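PDB 2WW8: CELL WALL surface anchor family protein from Streptococcus pneumoniae, which serves as the adhesin of the pneumococcal pilus, probably attaching the bacterium to host cells through an integrin-like domain carried on a row of smaller beta domains. Local coordinates for residues K365-E368 / I369-Q373; R520-Y523 / N524-A528; E685-N689 / K690-T694; Y843-N847 / D848-I852. All blocks are in the same frame, centred on the assembly; numbering follows the deposited sequence.

Interaction 1: K365-E368 / I369-Q373; sequences KADE and ILTQQ. With CA (calcium ion), chain C.
Thr371 reaches back one helical turn to Asp367 with both its backbone and its side chain. Its N and its OG1 each donate to Asp367 O, the hydroxyl at 2.9 Å between OG1 and O and from well above the carbonyl plane. That grip needs OG1 beside the backbone N (chi1 -65°), a placement that lets a helical threonine serve its own i-4 carbonyl. On the same side, the Asp367 carboxylate holds the calcium ion through both oxygens, OD2 at 2.4 Å and OD1 at 2.6 Å from the metal, and Tyr532 also bonds OD1. Water 1, a calcium ligand, donates to Thr371 OG1, so the threonine belongs to the second shell of the site. Helix 359-373 lies against the parallel sheet of the integrin-like domain, and its packed face is apolar. There Ala366, Ile369 and Leu370 meet Val228 of strand 225-232, small and branched side chains suiting the close approach of helix to sheet. The other flank is looser. Glu368 and Gln372 run alongside each other, with amide and carboxylate planes 85° apart and Gln372 NE2 still 3.8 Å from Glu368 OE2. Lys365, bent at its second and third torsions, makes a salt bridge, NZ to Glu368 OE1 2.9 Å, from above the carboxylate plane.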
loop_
_atom_site.group_PDB
_atom_site.type_symbol
_atom_site.label_atom_id
_atom_site.label_comp_id
_atom_site.label_asym_id
_atom_site.label_seq_id
_atom_site.Cartn_x
_atom_site.Cartn_y
_atom_site.Cartn_z
ATOM N N LYS A 365 -31.940 -18.149 -26.547
ATOM C CA LYS A 365 -31.433 -16.847 -26.210
ATOM C C LYS A 365 -29.907 -16.828 -26.442
ATOM O O LYS A 365 -29.434 -15.866 -26.994
ATOM C CB LYS A 365 -31.797 -16.466 -24.763
ATOM C CG LYS A 365 -31.344 -15.008 -24.472
ATOM C CD LYS A 365 -31.880 -14.044 -25.538
ATOM C CE LYS A 365 -33.258 -13.553 -25.162
ATOM N NZ LYS A 365 -33.707 -12.571 -26.187
ATOM N N ALA A 366 -29.146 -17.853 -26.056
ATOM C CA ALA A 366 -27.691 -17.859 -26.348
ATOM C C ALA A 366 -27.439 -17.846 -27.867
ATOM O O ALA A 366 -26.627 -17.074 -28.357
ATOM C CB ALA A 366 -27.009 -19.081 -25.751
ATOM N N ASP A 367 -28.144 -18.661 -28.646
ATOM C CA ASP A 367 -27.954 -18.627 -30.116
ATOM C C ASP A 367 -28.305 -17.247 -30.697
ATOM O O ASP A 367 -27.571 -16.757 -31.547
ATOM C CB ASP A 367 -28.868 -19.702 -30.730
ATOM C CG ASP A 367 -28.587 -19.955 -32.191
ATOM O OD1 ASP A 367 -27.436 -19.858 -32.626
ATOM O OD2 ASP A 367 -29.511 -20.305 -32.933
ATOM N N GLU A 368 -29.381 -16.608 -30.214
ATOM C CA GLU A 368 -29.749 -15.257 -30.642
ATOM C C GLU A 368 -28.659 -14.222 -30.370
ATOM O O GLU A 368 -28.265 -13.455 -31.267
ATOM C CB GLU A 368 -31.077 -14.814 -29.972
ATOM C CG GLU A 368 -31.485 -13.396 -30.243
ATOM C CD GLU A 368 -32.885 -13.089 -29.644
ATOM O OE1 GLU A 368 -33.440 -13.796 -28.765
ATOM O OE2 GLU A 368 -33.498 -12.118 -30.103
ATOM N N ILE A 369 -28.158 -14.182 -29.139
ATOM C CA ILE A 369 -27.070 -13.264 -28.804
ATOM C C ILE A 369 -25.838 -13.470 -29.703
ATOM O O ILE A 369 -25.303 -12.507 -30.231
ATOM C CB ILE A 369 -26.671 -13.366 -27.309
ATOM C CG1 ILE A 369 -27.862 -12.845 -26.486
ATOM C CG2 ILE A 369 -25.315 -12.653 -27.025
ATOM C CD1 ILE A 369 -27.667 -13.118 -25.030
ATOM N N LEU A 370 -25.364 -14.704 -29.828
ATOM C CA LEU A 370 -24.159 -14.974 -30.672
ATOM C C LEU A 370 -24.447 -14.689 -32.146
ATOM O O LEU A 370 -23.642 -14.033 -32.817
ATOM C CB LEU A 370 -23.754 -16.417 -30.448
ATOM C CG LEU A 370 -23.142 -16.696 -29.081
ATOM C CD1 LEU A 370 -23.064 -18.196 -28.903
ATOM C CD2 LEU A 370 -21.702 -15.987 -28.951
ATOM N N THR A 371 -25.625 -15.095 -32.633
ATOM C CA THR A 371 -25.964 -14.815 -34.019
ATOM C C THR A 371 -25.968 -13.287 -34.281
ATOM O O THR A 371 -25.464 -12.781 -35.290
ATOM C CB THR A 371 -27.298 -15.543 -34.423
ATOM O OG1 THR A 371 -27.075 -16.970 -34.355
ATOM C CG2 THR A 371 -27.618 -15.197 -35.894
ATOM N N GLN A 372 -26.610 -12.551 -33.380
ATOM C CA GLN A 372 -26.850 -11.133 -33.633
ATOM C C GLN A 372 -25.663 -10.277 -33.249
ATOM O O GLN A 372 -25.420 -9.273 -33.904
ATOM C CB GLN A 372 -28.066 -10.651 -32.870
ATOM C CG GLN A 372 -29.300 -11.266 -33.532
ATOM C CD GLN A 372 -30.520 -10.729 -32.871
ATOM O OE1 GLN A 372 -30.400 -9.890 -31.972
ATOM N NE2 GLN A 372 -31.691 -11.196 -33.276
ATOM N N GLN A 373 -24.923 -10.685 -32.223
ATOM C CA GLN A 373 -23.913 -9.765 -31.667
ATOM C C GLN A 373 -22.451 -10.231 -31.758
ATOM O O GLN A 373 -21.579 -9.395 -31.598
ATOM C CB GLN A 373 -24.220 -9.475 -30.210
ATOM C CG GLN A 373 -25.698 -8.985 -29.965
ATOM C CD GLN A 373 -25.901 -8.823 -28.450
ATOM O OE1 GLN A 373 -25.012 -8.311 -27.765
ATOM N NE2 GLN A 373 -27.011 -9.238 -27.929
HETATM CA CA CA C . -28.226 -20.925 -34.867
HETATM O O HOH W 1 -27.716 -18.841 -35.984
HETATM O O HOH W 2 -30.364 -20.942 -35.913
HETATM O O HOH W 3 -28.004 -21.998 -37.064
#

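Interaction 2: R520-Y523 / N524-A528; sequences RWYY and NGNIA. With CA (calcium ion), chain C.
The C-terminal end of helix 516-526 delivers a backbone ligand to a calcium ion, and this contact lies where that helix gives way to a loop. Asn526 O binds the metal at 2.3 Å, with Asp367 and Asp530 as the other protein ligands. One turn back, Tyr522 O receives Asn526 ND2 at 2.9 Å, on a lone pair in the carbonyl plane. With CG beside its own backbone N (chi1 -58°), the Asn526 amide folds back over the helix, its plane within 16° of that of the Tyr522 ring, and ND2 comes 3.2 Å from Tyr522 CD1. Asn526 ND2 also donates to Ile424 O, and OD1 accepts from Leu426 N. Tyr523 O is shared by Ile527 N and Ala528 N, which arrive from opposite faces of its plane. Ile527 also sets its CB over one face of the Tyr523 ring, 4.2 Å from the centroid, a CH-pi contact, while its CD1 lies 3.7 Å from Tyr522 CE2. A beta-branched side chain can thus touch both tyrosines at once. Water 4 accepts from Arg520 NH1 and Asn524 ND2, groups held also by Asp517 and by Asp422 O. Bonds at both ends of the Asn526 amide should fix its rotation and probably steady the backbone that turns O to the calcium.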
loop_
_atom_site.group_PDB
_atom_site.type_symbol
_atom_site.label_atom_id
_atom_site.label_comp_id
_atom_site.label_asym_id
_atom_site.label_seq_id
_atom_site.Cartn_x
_atom_site.Cartn_y
_atom_site.Cartn_z
ATOM N N ARG A 520 -33.448 -31.485 -27.673
ATOM C CA ARG A 520 -32.327 -32.039 -28.378
ATOM C C ARG A 520 -32.436 -31.868 -29.900
ATOM O O ARG A 520 -31.463 -31.488 -30.569
ATOM C CB ARG A 520 -32.161 -33.534 -28.012
ATOM C CG ARG A 520 -31.143 -34.228 -28.829
ATOM C CD ARG A 520 -30.895 -35.667 -28.288
ATOM N NE ARG A 520 -32.136 -36.425 -28.350
ATOM C CZ ARG A 520 -32.538 -37.120 -29.416
ATOM N NH1 ARG A 520 -31.829 -37.158 -30.541
ATOM N NH2 ARG A 520 -33.672 -37.788 -29.349
ATOM N N TRP A 521 -33.607 -32.107 -30.481
ATOM C CA TRP A 521 -33.805 -31.828 -31.889
ATOM C C TRP A 521 -33.638 -30.347 -32.225
ATOM O O TRP A 521 -33.094 -30.026 -33.315
ATOM C CB TRP A 521 -35.194 -32.330 -32.330
ATOM C CG TRP A 521 -35.329 -33.797 -32.223
ATOM C CD1 TRP A 521 -34.352 -34.730 -32.385
ATOM C CD2 TRP A 521 -36.544 -34.521 -32.015
ATOM N NE1 TRP A 521 -34.884 -35.992 -32.259
ATOM C CE2 TRP A 521 -36.221 -35.887 -31.996
ATOM C CE3 TRP A 521 -37.862 -34.137 -31.788
ATOM C CZ2 TRP A 521 -37.184 -36.882 -31.804
ATOM C CZ3 TRP A 521 -38.824 -35.124 -31.581
ATOM C CH2 TRP A 521 -38.480 -36.460 -31.587
ATOM N N TYR A 522 -34.129 -29.485 -31.328
ATOM C CA TYR A 522 -33.943 -28.039 -31.441
ATOM C C TYR A 522 -32.409 -27.750 -31.538
ATOM O O TYR A 522 -31.922 -27.006 -32.412
ATOM C CB TYR A 522 -34.552 -27.215 -30.301
ATOM C CG TYR A 522 -33.846 -25.844 -30.287
ATOM C CD1 TYR A 522 -34.095 -24.860 -31.253
ATOM C CD2 TYR A 522 -32.838 -25.596 -29.364
ATOM C CE1 TYR A 522 -33.375 -23.656 -31.231
ATOM C CE2 TYR A 522 -32.098 -24.406 -29.334
ATOM C CZ TYR A 522 -32.417 -23.454 -30.273
ATOM O OH TYR A 522 -31.697 -22.285 -30.292
ATOM N N TYR A 523 -31.650 -28.335 -30.615
ATOM C CA TYR A 523 -30.202 -28.104 -30.524
ATOM C C TYR A 523 -29.521 -28.560 -31.821
ATOM O O TYR A 523 -28.756 -27.785 -32.439
ATOM C CB TYR A 523 -29.605 -28.844 -29.314
ATOM C CG TYR A 523 -28.113 -28.603 -29.145
ATOM C CD1 TYR A 523 -27.173 -29.368 -29.837
ATOM C CD2 TYR A 523 -27.656 -27.607 -28.286
ATOM C CE1 TYR A 523 -25.761 -29.151 -29.685
ATOM C CE2 TYR A 523 -26.292 -27.408 -28.092
ATOM C CZ TYR A 523 -25.374 -28.154 -28.797
ATOM O OH TYR A 523 -24.037 -27.854 -28.591
ATOM N N ASN A 524 -29.789 -29.798 -32.236
ATOM C CA ASN A 524 -29.211 -30.355 -33.458
ATOM C C ASN A 524 -29.541 -29.493 -34.675
ATOM O O ASN A 524 -28.712 -29.320 -35.575
ATOM C CB ASN A 524 -29.780 -31.754 -33.759
ATOM C CG ASN A 524 -29.245 -32.804 -32.801
ATOM O OD1 ASN A 524 -28.257 -32.575 -32.110
ATOM N ND2 ASN A 524 -29.903 -33.954 -32.761
ATOM N N GLY A 525 -30.764 -28.988 -34.686
ATOM C CA GLY A 525 -31.202 -28.243 -35.870
ATOM C C GLY A 525 -30.688 -26.808 -35.989
ATOM O O GLY A 525 -30.567 -26.299 -37.095
ATOM N N ASN A 526 -30.400 -26.157 -34.863
ATOM C CA ASN A 526 -30.188 -24.695 -34.839
ATOM C C ASN A 526 -28.963 -24.227 -34.085
ATOM O O ASN A 526 -28.608 -23.034 -34.152
ATOM C CB ASN A 526 -31.407 -24.051 -34.115
ATOM C CG ASN A 526 -32.713 -24.404 -34.817
ATOM O OD1 ASN A 526 -33.034 -23.849 -35.861
ATOM N ND2 ASN A 526 -33.349 -25.455 -34.342
ATOM N N ILE A 527 -28.351 -25.129 -33.327
ATOM C CA ILE A 527 -27.152 -24.750 -32.605
ATOM C C ILE A 527 -25.941 -25.556 -33.062
ATOM O O ILE A 527 -24.908 -24.995 -33.357
ATOM C CB ILE A 527 -27.347 -24.877 -31.101
ATOM C CG1 ILE A 527 -28.345 -23.803 -30.621
ATOM C CG2 ILE A 527 -25.961 -24.638 -30.360
ATOM C CD1 ILE A 527 -28.426 -23.700 -29.168
ATOM N N ALA A 528 -26.056 -26.872 -33.163
ATOM C CA ALA A 528 -24.971 -27.748 -33.608
ATOM C C ALA A 528 -24.296 -27.336 -34.940
ATOM O O ALA A 528 -23.083 -27.418 -35.037
ATOM C CB ALA A 528 -25.461 -29.192 -33.715
HETATM CA CA CA C . -28.226 -20.925 -34.867
HETATM O O HOH W 4 -29.056 -36.496 -31.172
HETATM O O HOH W 2 -30.364 -20.942 -35.913
HETATM O O HOH W 1 -27.716 -18.841 -35.984
HETATM O O HOH W 3 -28.004 -21.998 -37.064
#

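Interaction 3: E685-N689 / K690-T694; sequences EFVSN and KFYDT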
loop_
_atom_site.group_PDB
_atom_site.type_symbol
_atom_site.label_atom_id
_atom_site.label_comp_id
_atom_site.label_asym_id
_atom_site.label_seq_id
_atom_site.Cartn_x
_atom_site.Cartn_y
_atom_site.Cartn_z
ATOM N N GLU A 685 29.493 9.258 6.308
ATOM C CA GLU A 685 30.260 10.259 5.551
ATOM C C GLU A 685 29.325 11.153 4.741
ATOM O O GLU A 685 29.779 11.868 3.846
ATOM C CB GLU A 685 31.378 9.661 4.663
ATOM C CG GLU A 685 32.378 8.748 5.384
ATOM C CD GLU A 685 33.330 9.466 6.329
ATOM O OE1 GLU A 685 34.011 10.426 5.889
ATOM O OE2 GLU A 685 33.415 9.053 7.513
ATOM N N PHE A 686 28.029 11.084 5.050
ATOM C CA PHE A 686 27.033 11.878 4.323
ATOM C C PHE A 686 27.401 13.348 4.207
ATOM O O PHE A 686 28.100 13.903 5.062
ATOM C CB PHE A 686 25.628 11.801 4.940
ATOM C CG PHE A 686 25.518 12.360 6.352
ATOM C CD1 PHE A 686 25.782 11.552 7.454
ATOM C CD2 PHE A 686 25.118 13.680 6.564
ATOM C CE1 PHE A 686 25.659 12.035 8.751
ATOM C CE2 PHE A 686 25.012 14.210 7.855
ATOM C CZ PHE A 686 25.302 13.391 8.961
ATOM N N VAL A 687 26.861 13.980 3.171
ATOM C CA VAL A 687 26.877 15.440 3.141
ATOM C C VAL A 687 25.653 16.031 3.827
ATOM O O VAL A 687 24.523 15.727 3.487
ATOM C CB VAL A 687 27.009 15.956 1.698
ATOM C CG1 VAL A 687 26.863 17.474 1.622
ATOM C CG2 VAL A 687 28.362 15.512 1.106
ATOM N N SER A 688 25.867 16.936 4.769
ATOM C CA SER A 688 24.755 17.538 5.491
ATOM C C SER A 688 23.629 18.022 4.562
ATOM O O SER A 688 23.918 18.695 3.589
ATOM C CB SER A 688 25.313 18.690 6.352
ATOM O OG SER A 688 24.519 18.879 7.510
ATOM N N ASN A 689 22.374 17.679 4.862
ATOM C CA ASN A 689 21.171 18.244 4.231
ATOM C C ASN A 689 20.764 17.602 2.895
ATOM O O ASN A 689 19.652 17.804 2.373
ATOM C CB ASN A 689 21.306 19.776 4.113
ATOM C CG ASN A 689 20.865 20.490 5.379
ATOM O OD1 ASN A 689 19.922 20.070 6.050
ATOM N ND2 ASN A 689 21.527 21.591 5.708
ATOM N N LYS A 690 21.716 16.849 2.352
ATOM C CA LYS A 690 21.636 16.205 1.045
ATOM C C LYS A 690 20.835 14.893 1.059
ATOM O O LYS A 690 21.000 14.019 1.930
ATOM C CB LYS A 690 23.057 15.963 0.524
ATOM C CG LYS A 690 23.127 15.365 -0.868
ATOM C CD LYS A 690 24.579 15.208 -1.373
ATOM C CE LYS A 690 24.705 14.366 -2.657
ATOM N NZ LYS A 690 23.788 14.928 -3.672
ATOM N N PHE A 691 19.946 14.761 0.086
ATOM C CA PHE A 691 19.101 13.571 -0.007
ATOM C C PHE A 691 19.816 12.488 -0.799
ATOM O O PHE A 691 20.297 12.729 -1.904
ATOM C CB PHE A 691 17.745 13.893 -0.625
ATOM C CG PHE A 691 16.744 14.365 0.372
ATOM C CD1 PHE A 691 16.184 13.476 1.272
ATOM C CD2 PHE A 691 16.357 15.705 0.410
ATOM C CE1 PHE A 691 15.234 13.915 2.219
ATOM C CE2 PHE A 691 15.419 16.160 1.347
ATOM C CZ PHE A 691 14.860 15.280 2.255
ATOM N N TYR A 692 19.908 11.298 -0.235
ATOM C CA TYR A 692 20.529 10.166 -0.929
ATOM C C TYR A 692 19.440 9.175 -1.303
ATOM O O TYR A 692 18.657 8.785 -0.430
ATOM C CB TYR A 692 21.556 9.481 -0.001
ATOM C CG TYR A 692 22.811 10.318 0.173
ATOM C CD1 TYR A 692 22.872 11.270 1.190
ATOM C CD2 TYR A 692 23.909 10.206 -0.702
ATOM C CE1 TYR A 692 23.998 12.070 1.348
ATOM C CE2 TYR A 692 25.058 11.010 -0.513
ATOM C CZ TYR A 692 25.080 11.946 0.504
ATOM O OH TYR A 692 26.173 12.792 0.733
ATOM N N ASP A 693 19.411 8.727 -2.556
ATOM C CA ASP A 693 18.584 7.547 -2.938
ATOM C C ASP A 693 19.005 6.329 -2.102
ATOM O O ASP A 693 20.225 6.080 -1.886
ATOM C CB ASP A 693 18.821 7.172 -4.388
ATOM C CG ASP A 693 18.123 8.109 -5.367
ATOM O OD1 ASP A 693 17.400 9.065 -4.972
ATOM O OD2 ASP A 693 18.316 7.883 -6.578
ATOM N N THR A 694 18.003 5.595 -1.612
ATOM C CA THR A 694 18.288 4.389 -0.817
ATOM C C THR A 694 18.845 3.277 -1.651
ATOM O O THR A 694 19.506 2.398 -1.099
ATOM C CB THR A 694 17.072 3.861 -0.007
ATOM O OG1 THR A 694 15.943 3.761 -0.871
ATOM C CG2 THR A 694 16.730 4.874 1.096
HETATM O O HOH W 5 22.326 13.667 4.319
#
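Lys690, Tyr692 and Val687 carry most of this contact, which closes a bend in the chain. Tyr692 extends its ring back across the bend until OH accepts the backbone N-H of Val687, N to OH 2.8 Å at a fairly straight 160°. The N-H meets the ring at its edge, near the ring plane. Tyrosine suits the place because it pairs a long flat body with a polar end: Tyr692 CE1 packs 4.0 Å from Phe686 CB, and Tyr692 OH is also 3.4 Å from Val687 CB, the Val687 and Tyr692 side chains crossing at about a right angle. Residues Val687 to Lys690 form a type II beta turn, closed by Lys690 N donating to Val687 O at 3.2 Å; Asn689 takes the left-handed backbone conformation of its third position, which asparagine tolerates well. The turn leads into the short strand 692-693 of the Ig-like region, paired with strand 717-718. Lys690 brings its CD within 4.0 Å of Val687 CB before the chain bends at its last torsion and the amine leads off. From the turn itself, Asn689 OD1 accepts from Ser142 N, and Ser688 OG is bonded to Arg722 N.

Interaction 4: Y843-N847 / D848-I852; sequences YEFTN and DKHYI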
loop_
_atom_site.group_PDB
_atom_site.type_symbol
_atom_site.label_atom_id
_atom_site.label_comp_id
_atom_site.label_asym_id
_atom_site.label_seq_id
_atom_site.Cartn_x
_atom_site.Cartn_y
_atom_site.Cartn_z
ATOM N N TYR A 843 57.458 61.444 41.696
ATOM C CA TYR A 843 57.066 60.429 40.725
ATOM C C TYR A 843 57.387 61.042 39.363
ATOM O O TYR A 843 57.143 62.239 39.157
ATOM C CB TYR A 843 55.559 60.107 40.784
ATOM C CG TYR A 843 55.076 59.368 39.542
ATOM C CD1 TYR A 843 55.368 58.009 39.358
ATOM C CD2 TYR A 843 54.342 60.025 38.549
ATOM C CE1 TYR A 843 54.954 57.307 38.235
ATOM C CE2 TYR A 843 53.932 59.336 37.396
ATOM C CZ TYR A 843 54.231 57.967 37.251
ATOM O OH TYR A 843 53.816 57.289 36.126
ATOM N N GLU A 844 57.910 60.225 38.448
ATOM C CA GLU A 844 58.126 60.653 37.057
ATOM C C GLU A 844 57.864 59.436 36.168
ATOM O O GLU A 844 58.035 58.263 36.548
ATOM C CB GLU A 844 59.520 61.279 36.774
ATOM C CG GLU A 844 60.022 62.450 37.724
ATOM C CD GLU A 844 61.474 62.962 37.476
ATOM O OE1 GLU A 844 62.016 62.799 36.344
ATOM O OE2 GLU A 844 62.080 63.616 38.382
ATOM N N PHE A 845 57.421 59.761 34.963
ATOM C CA PHE A 845 57.068 58.770 33.960
ATOM C C PHE A 845 57.943 59.079 32.745
ATOM O O PHE A 845 57.702 60.089 32.074
ATOM C CB PHE A 845 55.617 58.926 33.532
ATOM C CG PHE A 845 55.174 57.848 32.584
ATOM C CD1 PHE A 845 55.317 56.506 32.930
ATOM C CD2 PHE A 845 54.591 58.162 31.363
ATOM C CE1 PHE A 845 54.915 55.492 32.068
ATOM C CE2 PHE A 845 54.161 57.146 30.482
ATOM C CZ PHE A 845 54.333 55.810 30.834
ATOM N N THR A 846 58.961 58.256 32.487
ATOM C CA THR A 846 59.949 58.626 31.465
ATOM C C THR A 846 60.339 57.426 30.649
ATOM O O THR A 846 60.762 56.407 31.205
ATOM C CB THR A 846 61.266 59.130 32.087
ATOM O OG1 THR A 846 60.960 60.280 32.869
ATOM C CG2 THR A 846 62.330 59.419 31.007
ATOM N N ASN A 847 60.239 57.605 29.339
ATOM C CA ASN A 847 60.702 56.579 28.413
ATOM C C ASN A 847 60.050 55.243 28.851
ATOM O O ASN A 847 60.746 54.264 29.103
ATOM C CB ASN A 847 62.244 56.569 28.397
ATOM C CG ASN A 847 62.834 57.707 27.544
ATOM O OD1 ASN A 847 62.114 58.546 27.001
ATOM N ND2 ASN A 847 64.146 57.720 27.412
ATOM N N ASP A 848 58.721 55.273 28.999
ATOM C CA ASP A 848 57.901 54.105 29.324
ATOM C C ASP A 848 58.050 53.500 30.742
ATOM O O ASP A 848 57.532 52.421 31.003
ATOM C CB ASP A 848 58.213 53.043 28.268
ATOM C CG ASP A 848 56.983 52.341 27.780
ATOM O OD1 ASP A 848 55.865 52.827 28.080
ATOM O OD2 ASP A 848 57.144 51.304 27.094
ATOM N N LYS A 849 58.752 54.146 31.670
ATOM C CA LYS A 849 59.016 53.549 32.986
ATOM C C LYS A 849 58.555 54.480 34.103
ATOM O O LYS A 849 58.583 55.687 33.931
ATOM C CB LYS A 849 60.474 53.089 33.165
ATOM C CG LYS A 849 60.781 51.932 32.219
ATOM C CD LYS A 849 62.226 51.480 32.344
ATOM C CE LYS A 849 62.659 50.646 31.133
ATOM N NZ LYS A 849 61.953 49.342 30.992
ATOM N N HIS A 850 58.090 53.918 35.210
ATOM C CA HIS A 850 57.632 54.699 36.348
ATOM C C HIS A 850 58.833 54.783 37.300
ATOM O O HIS A 850 59.412 53.766 37.702
ATOM C CB HIS A 850 56.470 53.956 37.041
ATOM C CG HIS A 850 55.289 53.690 36.156
ATOM N ND1 HIS A 850 54.470 54.694 35.683
ATOM C CD2 HIS A 850 54.783 52.525 35.673
ATOM C CE1 HIS A 850 53.501 54.159 34.956
ATOM N NE2 HIS A 850 53.675 52.845 34.921
ATOM N N TYR A 851 59.203 56.002 37.643
ATOM C CA TYR A 851 60.349 56.265 38.486
ATOM C C TYR A 851 59.827 56.895 39.771
ATOM O O TYR A 851 58.889 57.703 39.746
ATOM C CB TYR A 851 61.292 57.257 37.778
ATOM C CG TYR A 851 62.052 56.586 36.646
ATOM C CD1 TYR A 851 63.204 55.848 36.909
ATOM C CD2 TYR A 851 61.587 56.648 35.311
ATOM C CE1 TYR A 851 63.887 55.194 35.870
ATOM C CE2 TYR A 851 62.263 55.993 34.263
ATOM C CZ TYR A 851 63.425 55.293 34.562
ATOM O OH TYR A 851 64.095 54.655 33.543
ATOM N N ILE A 852 60.439 56.532 40.891
ATOM C CA ILE A 852 60.306 57.339 42.098
ATOM C C ILE A 852 61.656 57.922 42.519
ATOM O O ILE A 852 62.628 57.194 42.736
ATOM C CB ILE A 852 59.685 56.540 43.252
ATOM C CG1 ILE A 852 58.298 56.051 42.798
ATOM C CG2 ILE A 852 59.742 57.358 44.601
ATOM C CD1 ILE A 852 57.790 54.976 43.714
HETATM O O HOH W 6 63.042 54.792 31.151
#
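Phe845 lies alongside His850, the ring planes inclined by 30° and displaced so that little of one ring covers the other, centroids 5.0 Å from each other. The closest atoms are Phe845 CD1 and His850 ND1, at 3.4 Å. The same imidazole nitrogen is hydrogen-bonded to Tyr843 OH at 2.7 Å, each group lying in the plane of the other at its edge. Tyr843 can get there because its CG stands anti to the backbone N (chi1 164°), which swings the ring over the neighbouring strand; the three rings make an aromatic cluster on one face. Histidine fits between them, as it sets carbon and nitrogen rim atoms beside the phenyl ring and a polar ring nitrogen before the phenol. The backbone is a two-residue beta hairpin, strands 841-846 and 849-854, at the edge of a sheet in the C-terminal prealbumin-like domain. Asn847 and Asp848 occupy the middle of its type I' turn, where both backbones are left-handed, as asparagine and aspartate readily allow. Glu844 and Tyr851 form a hydrogen-bonded pair, with Tyr851 N 2.8 Å from Glu844 O. On that opposite face the Tyr851 ring turns its edge to Thr846 O, CE2 to O 3.4 Å, and water 6 joins this carbonyl to Tyr851 OH.

Interactions 1 and 2 meet at one calcium ion: helix 359-373 gives a carboxylate, the end of helix 516-526 a carbonyl, and three waters belong to both. Their centres are 14 Å apart, and both are partly buried, with apolar side chains in the domain interior and polar groups at the metal. Interactions 3 and 4 lie away from it: 3 is a partly buried turn leading into a short strand, 4 a true hairpin at the surface. A tyrosine hydroxyl bridges to a backbone N-H in 3 and across paired strands to an imidazole in 4. The centres of 1 and 4 are about 130 Å apart on opposite sides of the chain's centre, which reflects how elongated the adhesin is; 3 lies between.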